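PDB 1Z47: putative ABC-transporter ATP-binding protein from Alicyclobacillus acidocaldarius, which probably binds and hydrolyses ATP as the ATPase subunit of a putative sulfate ABC transporter. Local coordinates for residues B[300-305]-B[340-345]; B[248-253]-B[323-328]; B[290-295]-B[344-349]; B[238-243]-B[281-286]. One frame throughout, in Å; residues are numbered along the deposited sequence.

Interaction 1 of 4, residues B[300-305]-B[340-345]; sequences HAQVVR and GAWVHM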
loop_
_atom_site.group_PDB
_atom_site.type_symbol
_atom_site.label_atom_id
_atom_site.label_comp_id
_atom_site.label_asym_id
_atom_site.label_seq_id
_atom_site.Cartn_x
_atom_site.Cartn_y
_atom_site.Cartn_z
ATOM N N HIS B 300 17.841 19.162 19.108
ATOM C CA HIS B 300 17.238 17.914 19.597
ATOM C C HIS B 300 17.636 16.741 18.716
ATOM O O HIS B 300 17.870 15.631 19.205
ATOM C CB HIS B 300 15.716 18.007 19.586
ATOM C CG HIS B 300 15.154 18.965 20.583
ATOM N ND1 HIS B 300 13.859 19.434 20.512
ATOM C CD2 HIS B 300 15.692 19.511 21.697
ATOM C CE1 HIS B 300 13.624 20.227 21.541
ATOM N NE2 HIS B 300 14.719 20.290 22.277
ATOM N N ALA B 301 17.707 16.990 17.413
ATOM C CA ALA B 301 18.051 15.936 16.484
ATOM C C ALA B 301 18.844 16.403 15.283
ATOM O O ALA B 301 19.062 17.590 15.072
ATOM C CB ALA B 301 16.783 15.232 16.027
ATOM N N GLN B 302 19.291 15.435 14.501
ATOM C CA GLN B 302 20.050 15.713 13.302
ATOM C C GLN B 302 19.322 14.955 12.198
ATOM O O GLN B 302 18.926 13.801 12.376
ATOM C CB GLN B 302 21.488 15.219 13.462
ATOM C CG GLN B 302 22.403 15.625 12.332
ATOM C CD GLN B 302 23.854 15.301 12.620
ATOM O OE1 GLN B 302 24.207 14.150 12.889
ATOM N NE2 GLN B 302 24.708 16.316 12.560
ATOM N N VAL B 303 19.136 15.610 11.064
ATOM C CA VAL B 303 18.425 15.004 9.952
ATOM C C VAL B 303 19.203 13.902 9.271
ATOM O O VAL B 303 20.348 14.089 8.873
ATOM C CB VAL B 303 18.057 16.071 8.914
ATOM C CG1 VAL B 303 17.550 15.406 7.630
ATOM C CG2 VAL B 303 17.015 17.017 9.503
ATOM N N VAL B 304 18.583 12.736 9.157
ATOM C CA VAL B 304 19.225 11.630 8.484
ATOM C C VAL B 304 18.912 11.891 7.015
ATOM O O VAL B 304 19.806 11.932 6.179
ATOM C CB VAL B 304 18.632 10.277 8.926
ATOM C CG1 VAL B 304 19.344 9.143 8.219
ATOM C CG2 VAL B 304 18.766 10.124 10.435
ATOM N N ARG B 305 17.635 12.080 6.701
ATOM C CA ARG B 305 17.267 12.382 5.326
ATOM C C ARG B 305 15.799 12.704 5.145
ATOM O O ARG B 305 15.008 12.597 6.087
ATOM C CB ARG B 305 17.693 11.253 4.376
ATOM C CG ARG B 305 16.920 9.992 4.469
ATOM C CD ARG B 305 16.609 9.504 3.078
ATOM N NE ARG B 305 15.592 8.467 3.121
ATOM C CZ ARG B 305 14.884 8.065 2.070
ATOM N NH1 ARG B 305 15.078 8.616 0.873
ATOM N NH2 ARG B 305 13.969 7.120 2.225
ATOM N N GLY B 340 22.395 15.743 7.839
ATOM C CA GLY B 340 23.380 16.357 8.713
ATOM C C GLY B 340 22.877 17.568 9.481
ATOM O O GLY B 340 23.334 17.833 10.591
ATOM N N ALA B 341 21.934 18.300 8.899
ATOM C CA ALA B 341 21.375 19.488 9.542
ATOM C C ALA B 341 20.864 19.224 10.963
ATOM O O ALA B 341 20.274 18.175 11.231
ATOM C CB ALA B 341 20.248 20.044 8.688
ATOM N N TRP B 342 21.094 20.173 11.872
ATOM C CA TRP B 342 20.623 20.051 13.257
ATOM C C TRP B 342 19.264 20.723 13.423
ATOM O O TRP B 342 19.009 21.769 12.831
ATOM C CB TRP B 342 21.632 20.659 14.244
ATOM C CG TRP B 342 22.803 19.760 14.489
ATOM C CD1 TRP B 342 23.994 19.760 13.821
ATOM C CD2 TRP B 342 22.844 18.638 15.379
ATOM N NE1 TRP B 342 24.770 18.703 14.233
ATOM C CE2 TRP B 342 24.087 17.999 15.190
ATOM C CE3 TRP B 342 21.945 18.107 16.315
ATOM C CZ2 TRP B 342 24.458 16.851 15.902
ATOM C CZ3 TRP B 342 22.311 16.966 17.023
ATOM C CH2 TRP B 342 23.559 16.352 16.812
ATOM N N VAL B 343 18.394 20.122 14.233
ATOM C CA VAL B 343 17.050 20.660 14.433
ATOM C C VAL B 343 16.435 20.501 15.814
ATOM O O VAL B 343 16.849 19.657 16.616
ATOM C CB VAL B 343 16.032 20.041 13.440
ATOM C CG1 VAL B 343 16.367 20.451 12.013
ATOM C CG2 VAL B 343 16.029 18.514 13.583
ATOM N N HIS B 344 15.413 21.319 16.043
ATOM C CA HIS B 344 14.621 21.368 17.264
ATOM C C HIS B 344 13.283 20.759 16.881
ATOM O O HIS B 344 12.789 21.018 15.782
ATOM C CB HIS B 344 14.426 22.834 17.688
ATOM C CG HIS B 344 13.297 23.056 18.651
ATOM N ND1 HIS B 344 13.478 23.100 20.017
ATOM C CD2 HIS B 344 11.976 23.265 18.443
ATOM C CE1 HIS B 344 12.318 23.325 20.609
ATOM N NE2 HIS B 344 11.390 23.428 19.676
ATOM N N MET B 345 12.712 19.948 17.776
ATOM C CA MET B 345 11.424 19.285 17.562
ATOM C C MET B 345 10.317 19.938 18.364
ATOM O O MET B 345 10.557 20.480 19.436
ATOM C CB MET B 345 11.489 17.818 17.985
ATOM C CG MET B 345 12.310 16.927 17.092
ATOM S SD MET B 345 12.570 15.329 17.897
ATOM C CE MET B 345 14.295 15.425 18.227
#

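Interaction 2 of 4, residues B[248-253]-B[323-328]; sequences ESNVWT and EVWEVH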
loop_
_atom_site.group_PDB
_atom_site.type_symbol
_atom_site.label_atom_id
_atom_site.label_comp_id
_atom_site.label_asym_id
_atom_site.label_seq_id
_atom_site.Cartn_x
_atom_site.Cartn_y
_atom_site.Cartn_z
ATOM N N GLU B 248 -0.010 6.321 11.042
ATOM C CA GLU B 248 1.421 6.162 11.219
ATOM C C GLU B 248 1.794 6.700 12.588
ATOM O O GLU B 248 1.104 7.575 13.122
ATOM C CB GLU B 248 2.142 6.914 10.107
ATOM C CG GLU B 248 1.962 6.194 8.761
ATOM C CD GLU B 248 2.432 6.998 7.568
ATOM O OE1 GLU B 248 1.594 7.719 6.979
ATOM O OE2 GLU B 248 3.633 6.909 7.224
ATOM N N SER B 249 2.875 6.185 13.162
ATOM C CA SER B 249 3.257 6.665 14.486
ATOM C C SER B 249 4.696 6.452 14.878
ATOM O O SER B 249 5.395 5.610 14.326
ATOM C CB SER B 249 2.357 6.028 15.561
ATOM O OG SER B 249 2.359 4.605 15.471
ATOM N N ASN B 250 5.134 7.287 15.808
ATOM C CA ASN B 250 6.448 7.161 16.408
ATOM C C ASN B 250 5.989 6.654 17.776
ATOM O O ASN B 250 5.078 7.227 18.368
ATOM C CB ASN B 250 7.125 8.525 16.538
ATOM C CG ASN B 250 7.622 9.061 15.199
ATOM O OD1 ASN B 250 8.693 8.679 14.701
ATOM N ND2 ASN B 250 6.831 9.942 14.599
ATOM N N VAL B 251 6.566 5.564 18.259
ATOM C CA VAL B 251 6.167 5.028 19.549
ATOM C C VAL B 251 7.420 4.811 20.379
ATOM O O VAL B 251 8.368 4.143 19.935
ATOM C CB VAL B 251 5.435 3.665 19.392
ATOM C CG1 VAL B 251 4.895 3.214 20.742
ATOM C CG2 VAL B 251 4.308 3.779 18.340
ATOM N N TRP B 252 7.442 5.384 21.579
ATOM C CA TRP B 252 8.609 5.241 22.435
ATOM C C TRP B 252 8.218 5.107 23.879
ATOM O O TRP B 252 7.146 5.536 24.281
ATOM C CB TRP B 252 9.538 6.446 22.334
ATOM C CG TRP B 252 9.792 6.917 20.977
ATOM C CD1 TRP B 252 9.207 7.978 20.370
ATOM C CD2 TRP B 252 10.727 6.377 20.041
ATOM N NE1 TRP B 252 9.724 8.146 19.113
ATOM C CE2 TRP B 252 10.658 7.172 18.884
ATOM C CE3 TRP B 252 11.616 5.295 20.068
ATOM C CZ2 TRP B 252 11.446 6.926 17.757
ATOM C CZ3 TRP B 252 12.404 5.046 18.943
ATOM C CH2 TRP B 252 12.311 5.858 17.810
ATOM N N THR B 253 9.132 4.542 24.663
ATOM C CA THR B 253 8.880 4.347 26.075
ATOM C C THR B 253 9.469 5.529 26.835
ATOM O O THR B 253 10.501 6.085 26.453
ATOM C CB THR B 253 9.545 3.041 26.583
ATOM O OG1 THR B 253 9.063 1.936 25.807
ATOM C CG2 THR B 253 9.217 2.794 28.070
ATOM N N GLU B 323 17.233 8.025 19.035
ATOM C CA GLU B 323 15.922 7.654 18.533
ATOM C C GLU B 323 15.740 8.230 17.133
ATOM O O GLU B 323 15.989 9.420 16.904
ATOM C CB GLU B 323 14.831 8.198 19.438
ATOM C CG GLU B 323 14.631 7.428 20.748
ATOM C CD GLU B 323 13.559 8.071 21.609
ATOM O OE1 GLU B 323 13.132 7.452 22.611
ATOM O OE2 GLU B 323 13.142 9.207 21.270
ATOM N N VAL B 324 15.309 7.393 16.195
ATOM C CA VAL B 324 15.078 7.863 14.840
ATOM C C VAL B 324 13.587 8.094 14.695
ATOM O O VAL B 324 12.794 7.154 14.740
ATOM C CB VAL B 324 15.589 6.844 13.792
ATOM C CG1 VAL B 324 15.153 7.245 12.375
ATOM C CG2 VAL B 324 17.095 6.796 13.843
ATOM N N TRP B 325 13.217 9.360 14.556
ATOM C CA TRP B 325 11.821 9.773 14.416
ATOM C C TRP B 325 11.464 10.085 12.967
ATOM O O TRP B 325 12.295 10.596 12.213
ATOM C CB TRP B 325 11.541 11.049 15.214
ATOM C CG TRP B 325 11.469 10.881 16.693
ATOM C CD1 TRP B 325 12.445 10.377 17.507
ATOM C CD2 TRP B 325 10.377 11.242 17.547
ATOM N NE1 TRP B 325 12.025 10.402 18.811
ATOM C CE2 TRP B 325 10.764 10.930 18.870
ATOM C CE3 TRP B 325 9.112 11.798 17.328
ATOM C CZ2 TRP B 325 9.928 11.159 19.976
ATOM C CZ3 TRP B 325 8.277 12.029 18.424
ATOM C CH2 TRP B 325 8.692 11.708 19.736
ATOM N N GLU B 326 10.222 9.784 12.593
ATOM C CA GLU B 326 9.728 10.099 11.262
ATOM C C GLU B 326 8.780 11.274 11.437
ATOM O O GLU B 326 7.868 11.242 12.256
ATOM C CB GLU B 326 8.967 8.930 10.611
ATOM C CG GLU B 326 8.483 9.298 9.190
ATOM C CD GLU B 326 7.814 8.152 8.438
ATOM O OE1 GLU B 326 7.944 6.987 8.866
ATOM O OE2 GLU B 326 7.170 8.426 7.402
ATOM N N VAL B 327 9.024 12.319 10.666
ATOM C CA VAL B 327 8.220 13.523 10.729
ATOM C C VAL B 327 7.706 13.855 9.328
ATOM O O VAL B 327 8.421 13.673 8.345
ATOM C CB VAL B 327 9.079 14.727 11.233
ATOM C CG1 VAL B 327 8.242 16.027 11.201
ATOM C CG2 VAL B 327 9.613 14.441 12.666
ATOM N N HIS B 328 6.477 14.356 9.251
ATOM C CA HIS B 328 5.895 14.734 7.966
ATOM C C HIS B 328 5.745 16.253 7.907
ATOM O O HIS B 328 5.004 16.830 8.691
ATOM C CB HIS B 328 4.529 14.051 7.778
ATOM C CG HIS B 328 4.624 12.571 7.547
ATOM N ND1 HIS B 328 3.517 11.771 7.366
ATOM C CD2 HIS B 328 5.702 11.754 7.436
ATOM C CE1 HIS B 328 3.909 10.524 7.158
ATOM N NE2 HIS B 328 5.230 10.486 7.195
#

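Interaction 3 of 4, residues B[290-295]-B[344-349]; sequences ELQPAS and HMNVTR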
loop_
_atom_site.group_PDB
_atom_site.type_symbol
_atom_site.label_atom_id
_atom_site.label_comp_id
_atom_site.label_asym_id
_atom_site.label_seq_id
_atom_site.Cartn_x
_atom_site.Cartn_y
_atom_site.Cartn_z
ATOM N N GLU B 290 6.778 19.420 14.634
ATOM C CA GLU B 290 7.288 20.534 13.828
ATOM C C GLU B 290 8.782 20.748 14.018
ATOM O O GLU B 290 9.294 20.669 15.133
ATOM C CB GLU B 290 6.524 21.804 14.182
ATOM C CG GLU B 290 5.044 21.547 14.386
ATOM C CD GLU B 290 4.247 22.819 14.614
ATOM O OE1 GLU B 290 3.913 23.508 13.624
ATOM O OE2 GLU B 290 3.959 23.134 15.787
ATOM N N LEU B 291 9.486 21.018 12.923
ATOM C CA LEU B 291 10.923 21.226 12.979
ATOM C C LEU B 291 11.325 22.673 12.726
ATOM O O LEU B 291 10.756 23.354 11.872
ATOM C CB LEU B 291 11.608 20.314 11.970
ATOM C CG LEU B 291 11.075 18.879 12.024
ATOM C CD1 LEU B 291 11.799 18.037 11.002
ATOM C CD2 LEU B 291 11.249 18.317 13.421
ATOM N N GLN B 292 12.319 23.128 13.477
ATOM C CA GLN B 292 12.822 24.484 13.368
ATOM C C GLN B 292 14.321 24.370 13.507
ATOM O O GLN B 292 14.807 23.639 14.369
ATOM C CB GLN B 292 12.217 25.337 14.481
ATOM C CG GLN B 292 10.693 25.297 14.439
ATOM C CD GLN B 292 10.026 26.074 15.558
ATOM O OE1 GLN B 292 10.251 27.275 15.717
ATOM N NE2 GLN B 292 9.184 25.392 16.334
ATOM N N PRO B 293 15.078 25.079 12.649
ATOM C CA PRO B 293 16.546 25.049 12.668
ATOM C C PRO B 293 17.127 25.280 14.060
ATOM O O PRO B 293 16.464 25.846 14.932
ATOM C CB PRO B 293 16.927 26.158 11.681
ATOM C CG PRO B 293 15.751 26.192 10.736
ATOM C CD PRO B 293 14.591 26.083 11.686
ATOM N N ALA B 294 18.363 24.832 14.263
ATOM C CA ALA B 294 19.034 24.996 15.548
ATOM C C ALA B 294 20.498 24.575 15.492
ATOM O O ALA B 294 20.941 23.913 14.545
ATOM C CB ALA B 294 18.307 24.194 16.629
ATOM N N SER B 295 21.246 24.976 16.517
ATOM C CA SER B 295 22.659 24.637 16.625
ATOM C C SER B 295 22.767 23.253 17.266
ATOM O O SER B 295 21.909 22.876 18.071
ATOM C CB SER B 295 23.386 25.667 17.505
ATOM O OG SER B 295 22.853 25.688 18.826
ATOM N N HIS B 344 15.413 21.319 16.043
ATOM C CA HIS B 344 14.621 21.368 17.264
ATOM C C HIS B 344 13.283 20.759 16.881
ATOM O O HIS B 344 12.789 21.018 15.782
ATOM C CB HIS B 344 14.426 22.834 17.688
ATOM C CG HIS B 344 13.297 23.056 18.651
ATOM N ND1 HIS B 344 13.478 23.100 20.017
ATOM C CD2 HIS B 344 11.976 23.265 18.443
ATOM C CE1 HIS B 344 12.318 23.325 20.609
ATOM N NE2 HIS B 344 11.390 23.428 19.676
ATOM N N MET B 345 12.712 19.948 17.776
ATOM C CA MET B 345 11.424 19.285 17.562
ATOM C C MET B 345 10.317 19.938 18.364
ATOM O O MET B 345 10.557 20.480 19.436
ATOM C CB MET B 345 11.489 17.818 17.985
ATOM C CG MET B 345 12.310 16.927 17.092
ATOM S SD MET B 345 12.570 15.329 17.897
ATOM C CE MET B 345 14.295 15.425 18.227
ATOM N N ASN B 346 9.097 19.842 17.853
ATOM C CA ASN B 346 7.939 20.421 18.507
ATOM C C ASN B 346 6.757 19.467 18.413
ATOM O O ASN B 346 5.982 19.513 17.445
ATOM C CB ASN B 346 7.566 21.729 17.824
ATOM C CG ASN B 346 6.648 22.581 18.664
ATOM O OD1 ASN B 346 5.783 22.082 19.396
ATOM N ND2 ASN B 346 6.821 23.886 18.554
ATOM N N VAL B 347 6.599 18.609 19.415
ATOM C CA VAL B 347 5.498 17.664 19.401
ATOM C C VAL B 347 4.244 18.466 19.686
ATOM O O VAL B 347 4.202 19.165 20.680
ATOM C CB VAL B 347 5.719 16.572 20.469
ATOM C CG1 VAL B 347 4.520 15.643 20.556
ATOM C CG2 VAL B 347 6.972 15.800 20.119
ATOM N N THR B 348 3.241 18.381 18.804
ATOM C CA THR B 348 1.993 19.133 18.978
ATOM C C THR B 348 0.784 18.333 19.469
ATOM O O THR B 348 -0.107 18.899 20.088
ATOM C CB THR B 348 1.584 19.880 17.663
ATOM O OG1 THR B 348 1.247 18.929 16.642
ATOM C CG2 THR B 348 2.725 20.770 17.182
ATOM N N ARG B 349 0.722 17.035 19.159
ATOM C CA ARG B 349 -0.382 16.175 19.614
ATOM C C ARG B 349 0.260 14.823 19.915
ATOM O O ARG B 349 1.294 14.482 19.309
ATOM C CB ARG B 349 -1.454 16.012 18.535
ATOM C CG ARG B 349 -2.147 17.326 18.168
ATOM C CD ARG B 349 -2.971 17.229 16.882
ATOM N NE ARG B 349 -3.987 16.182 16.956
ATOM C CZ ARG B 349 -4.865 15.920 15.993
ATOM N NH1 ARG B 349 -4.863 16.634 14.867
ATOM N NH2 ARG B 349 -5.745 14.936 16.149
#

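Interaction 4 of 4, residues B[238-243]-B[281-286]; sequences GTLFVA and AVVVRP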
loop_
_atom_site.group_PDB
_atom_site.type_symbol
_atom_site.label_atom_id
_atom_site.label_comp_id
_atom_site.label_asym_id
_atom_site.label_seq_id
_atom_site.Cartn_x
_atom_site.Cartn_y
_atom_site.Cartn_z
ATOM N N GLY B 238 -8.449 2.972 21.284
ATOM C CA GLY B 238 -8.756 2.411 22.587
ATOM C C GLY B 238 -7.571 1.769 23.281
ATOM O O GLY B 238 -7.539 1.675 24.503
ATOM N N THR B 239 -6.585 1.322 22.512
ATOM C CA THR B 239 -5.427 0.690 23.116
ATOM C C THR B 239 -4.164 1.097 22.392
ATOM O O THR B 239 -4.211 1.686 21.305
ATOM C CB THR B 239 -5.548 -0.833 23.061
ATOM O OG1 THR B 239 -5.474 -1.258 21.696
ATOM C CG2 THR B 239 -6.878 -1.290 23.654
ATOM N N LEU B 240 -3.025 0.780 22.991
ATOM C CA LEU B 240 -1.771 1.119 22.362
ATOM C C LEU B 240 -1.705 0.396 21.015
ATOM O O LEU B 240 -1.174 0.941 20.038
ATOM C CB LEU B 240 -0.602 0.692 23.254
ATOM C CG LEU B 240 0.795 0.771 22.641
ATOM C CD1 LEU B 240 1.152 2.214 22.259
ATOM C CD2 LEU B 240 1.797 0.250 23.686
ATOM N N PHE B 241 -2.241 -0.823 20.960
ATOM C CA PHE B 241 -2.206 -1.567 19.698
ATOM C C PHE B 241 -2.948 -0.815 18.595
ATOM O O PHE B 241 -2.431 -0.695 17.480
ATOM C CB PHE B 241 -2.815 -2.981 19.803
ATOM C CG PHE B 241 -2.713 -3.752 18.517
ATOM C CD1 PHE B 241 -1.490 -4.286 18.115
ATOM C CD2 PHE B 241 -3.801 -3.845 17.650
ATOM C CE1 PHE B 241 -1.341 -4.894 16.871
ATOM C CE2 PHE B 241 -3.665 -4.462 16.381
ATOM C CZ PHE B 241 -2.440 -4.980 15.998
ATOM N N VAL B 242 -4.156 -0.326 18.892
ATOM C CA VAL B 242 -4.927 0.420 17.891
ATOM C C VAL B 242 -4.153 1.677 17.514
ATOM O O VAL B 242 -4.022 2.022 16.339
ATOM C CB VAL B 242 -6.353 0.846 18.404
ATOM C CG1 VAL B 242 -7.086 1.641 17.310
ATOM C CG2 VAL B 242 -7.174 -0.388 18.777
ATOM N N ALA B 243 -3.587 2.339 18.517
ATOM C CA ALA B 243 -2.828 3.550 18.275
ATOM C C ALA B 243 -1.613 3.327 17.378
ATOM O O ALA B 243 -1.260 4.178 16.563
ATOM C CB ALA B 243 -2.400 4.170 19.624
ATOM N N ALA B 281 4.004 4.318 26.935
ATOM C CA ALA B 281 4.386 4.418 25.535
ATOM C C ALA B 281 3.849 5.778 25.110
ATOM O O ALA B 281 2.687 6.089 25.343
ATOM C CB ALA B 281 3.707 3.305 24.681
ATOM N N VAL B 282 4.699 6.598 24.527
ATOM C CA VAL B 282 4.243 7.885 24.030
ATOM C C VAL B 282 4.050 7.616 22.530
ATOM O O VAL B 282 4.934 7.040 21.882
ATOM C CB VAL B 282 5.305 8.974 24.195
ATOM C CG1 VAL B 282 4.670 10.349 24.031
ATOM C CG2 VAL B 282 5.975 8.822 25.520
ATOM N N VAL B 283 2.897 7.999 21.996
ATOM C CA VAL B 283 2.625 7.808 20.568
ATOM C C VAL B 283 2.456 9.184 19.915
ATOM O O VAL B 283 1.592 9.962 20.308
ATOM C CB VAL B 283 1.358 6.942 20.370
ATOM C CG1 VAL B 283 1.093 6.696 18.878
ATOM C CG2 VAL B 283 1.555 5.603 21.054
ATOM N N VAL B 284 3.297 9.483 18.935
ATOM C CA VAL B 284 3.236 10.773 18.252
ATOM C C VAL B 284 3.256 10.554 16.747
ATOM O O VAL B 284 4.191 9.954 16.212
ATOM C CB VAL B 284 4.449 11.685 18.667
ATOM C CG1 VAL B 284 4.395 13.031 17.932
ATOM C CG2 VAL B 284 4.461 11.873 20.200
ATOM N N ARG B 285 2.210 11.024 16.066
ATOM C CA ARG B 285 2.134 10.865 14.619
ATOM C C ARG B 285 3.114 11.777 13.893
ATOM O O ARG B 285 3.313 12.915 14.289
ATOM C CB ARG B 285 0.685 11.071 14.154
ATOM C CG ARG B 285 -0.254 10.007 14.750
ATOM C CD ARG B 285 -1.562 9.886 13.985
ATOM N NE ARG B 285 -2.563 9.107 14.690
ATOM C CZ ARG B 285 -2.627 7.784 14.690
ATOM N NH1 ARG B 285 -1.736 7.072 14.015
ATOM N NH2 ARG B 285 -3.597 7.177 15.351
ATOM N N PRO B 286 3.752 11.279 12.827
ATOM C CA PRO B 286 4.736 12.060 12.058
ATOM C C PRO B 286 4.314 13.487 11.682
ATOM O O PRO B 286 5.137 14.405 11.679
ATOM C CB PRO B 286 4.983 11.194 10.831
ATOM C CG PRO B 286 4.853 9.789 11.381
ATOM C CD PRO B 286 3.592 9.931 12.252
HETATM O O HOH W 1 -4.701 4.838 15.859
#

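Interaction 1 of 4, residues B[300-305]-B[340-345]
His300 and Ala301 both face Val343, a classic beta bulge where strands 301-308 and 342-347 run antiparallel in the C-terminal beta-rich part of the chain, consistent with the OB-like regulatory domain of CysA proteins. The evidence is a shared acceptor. Ala301 N donates to Val343 O at 2.9 Å. His300 N donates to the same Val343 O at 2.7 Å in a more bent bond. Val343 N returns a bond to Ala301 O, and Val303 N reaches Ala341 O, so the pairing resumes regularly beyond the bulge.

The His300 side chain can be followed outward. Its CB lies against the Met345 methyl CE. With CG anti to the carbonyl carbon (chi1 -68°), the ring is carried along the partner strand, and His300 ND1 accepts the hydrogen of Met345 N at 3.0 Å; the bond is nearly straight, although the donor sits 30° out of the ring plane. His300 CE1, farther on, comes to 3.3 Å from His344 ND1, the two imidazoles lying side by side with planes 31° apart, and His300 NE2 is 3.8 Å from that same His344 ND1. A backbone N-H of the partner strand thus helps to fix the ring's rotation.

On the sheet face of Gln302 and Trp342, the Gln302 CB sits over the six-membered ring of Trp342, 3.9 Å from its centroid and almost on the normal. Ala301, Val303 and Met345 pack on Ile317 of strand 312-319, while Val343 packs on Trp337. Past the Trp342 ring, Gln302 NE2 is 2.8 Å from Gly340 O, a weak hydrogen bond made doubtful because the modelled NE2 also faces the donor Trp342 NE1.

Interaction 2 of 4, residues B[248-253]-B[323-328]
Asn250 and Trp252 both hold CG anti to the carbonyl carbon (chi1 -74° and -45°), which sends amide and indole from strand 250-255 across to strand 324-330. The Asn250 amide then docks on the backbone of Glu326 as if it were a strand edge. Glu326 N gives its hydrogen to Asn250 OD1 at 2.8 Å, in the amide plane and on a lone pair, while Asn250 ND2 donates to Glu326 O at 2.9 Å; both bonds are close to straight. ND2 also bonds Val284 O of strand 279-284, so both its hydrogens appear engaged and the amide's flip is settled.

Trp325 and Glu323 meet the same side of the Trp252 indole, Trp325 at the five-membered ring and Glu323 over the six-membered one. The five-membered rings of Trp252 and Trp325 form an offset stack, centroids 4.2 Å apart with planes 30° from parallel. Glu323 CG lies 3.8 Å from the six-membered centroid of Trp252, and the carboxylate is stacked nearly flat on the indole. That carboxylate is fixed in turn: Glu323 OE2 accepts from Trp325 NE1 at 3.0 Å, and Glu323 OE1 makes a salt bridge with Arg254. A leucine in place of Trp325 would probably cost Trp252 its aromatic partner and leave Glu323 OE2 without this donor.

At the far end, His328 NE2 bonds Glu326 OE2 at 2.8 Å, and its ring edge meets the carboxylate of Glu248. Strands 250-255 and 324-330 belong to different sheets, and their axes approach only to 7.8 Å, so side chains bridge them, consistent with two sheets facing each other in the beta-sandwich C-terminal domain of CysA-type ATPases.

Interaction 3 of 4, residues B[290-295]-B[344-349]
Gln292 and His344 form a regular antiparallel hydrogen-bonded pair: His344 N donates to Gln292 O at 2.9 Å, and Gln292 N answers to His344 O with a longer bond of 3.2 Å. Two residues along, Glu290 N reaches Asn346 O at 2.9 Å, but from 40° above the carbonyl plane.

Side chains line up in the same register. Glu290 and Asn346 run side by side, their CB atoms 3.8 Å apart, with carboxylate and amide turned 53° against each other. The Asn346 amide carbon is held anti to the backbone N (chi1 -163°), which places Asn346 ND2 beside the Gln292 amide, 3.6 Å from Gln292 NE2; the two amides are nearly coplanar. An alanine here removes the amide lying alongside the ends of Glu290 and Gln292, and would probably leave both freer to turn. Next to it, the Glu290 chain crosses Thr348 at about a right angle, its CG 3.7 Å from Thr348 CG2.

Outward from this shell, Thr348 OG1 is hydrogen-bonded to Asp288 O, which ties the outgoing turn back to the start of the neighbouring strand. On the reverse face, Leu291 CD2 approaches Met345 CG at 4.1 Å, and Trp337 packs on Leu291 from a loop. Within this chain, strand 289-293 is an outermost strand of its five-stranded sheet. The chemistry is accordingly divided: polar and charged side chains line the Glu290, Gln292 and Asn346 face, whereas Leu291 and Met345 bury apolar surface behind it.

Interaction 4 of 4, residues B[238-243]-B[281-286]
Leu240 projects from the first turn of helix 240-245 as the bump of this contact, and the hollow that receives it is formed by Ala281 and Val283 on strand 279-284. Those two alternate residues point at the helix from the same strand face. The small Ala281 offers its CB to both Leu240 methyls, CD1 and CD2, each at 3.7 Å. Val283 builds the neighbouring wall, its CG2 meeting Leu240 CD1 at 3.6 Å. With its CG anti to the backbone N (chi1 170°), Leu240 swings this forked end over to the strand. Phe353 of strand 351-354 also packs on Leu240.

One turn on, Ala243 presents a flatter surface: its CB approaches Val283 CG1 at 4.4 Å, so the two valine branches serve different helix residues. Thr239 caps the helix N-terminus, with OG1 accepting from Val242 N at 3.2 Å.

Beyond the apolar patch, Arg285 stretches back toward the helix. Arg285 NH2 donates to a water oxygen at 2.6 Å, which lies in the guanidinium plane and probably gives a hydrogen bond to Val242 O at 2.9 Å. NH1 bonds Ile246 O and Glu248 O, while Tyr234 supplies both a carbonyl for NH2 and a cation-pi partner. Helix and strand thus join the nucleotide-binding part to the regulatory domain by methyl packing, and the buried arginine's charge is probably offset in part by carbonyl oxygens and water.

Along the chain, interaction 4 opens first and interaction 2 crosses it; interactions 1 and 3 then close on the same strand, 342-347. Interaction 4, its centre about 17 Å from that of the chain, joins helix 240-245 to the three-stranded sheet. Its centre is about 10 Å from that of interaction 2, which links this sheet to the five-stranded one; Trp252 O and Val282 N probably hydrogen-bond between them. Interactions 1 and 3, centres about 9 Å apart, pair strand 342-347 with its two neighbours inside the five-stranded sheet. The series thus runs from the helix near the ATPase part, through two sheets, to strand 289-293, at the edge within this chain.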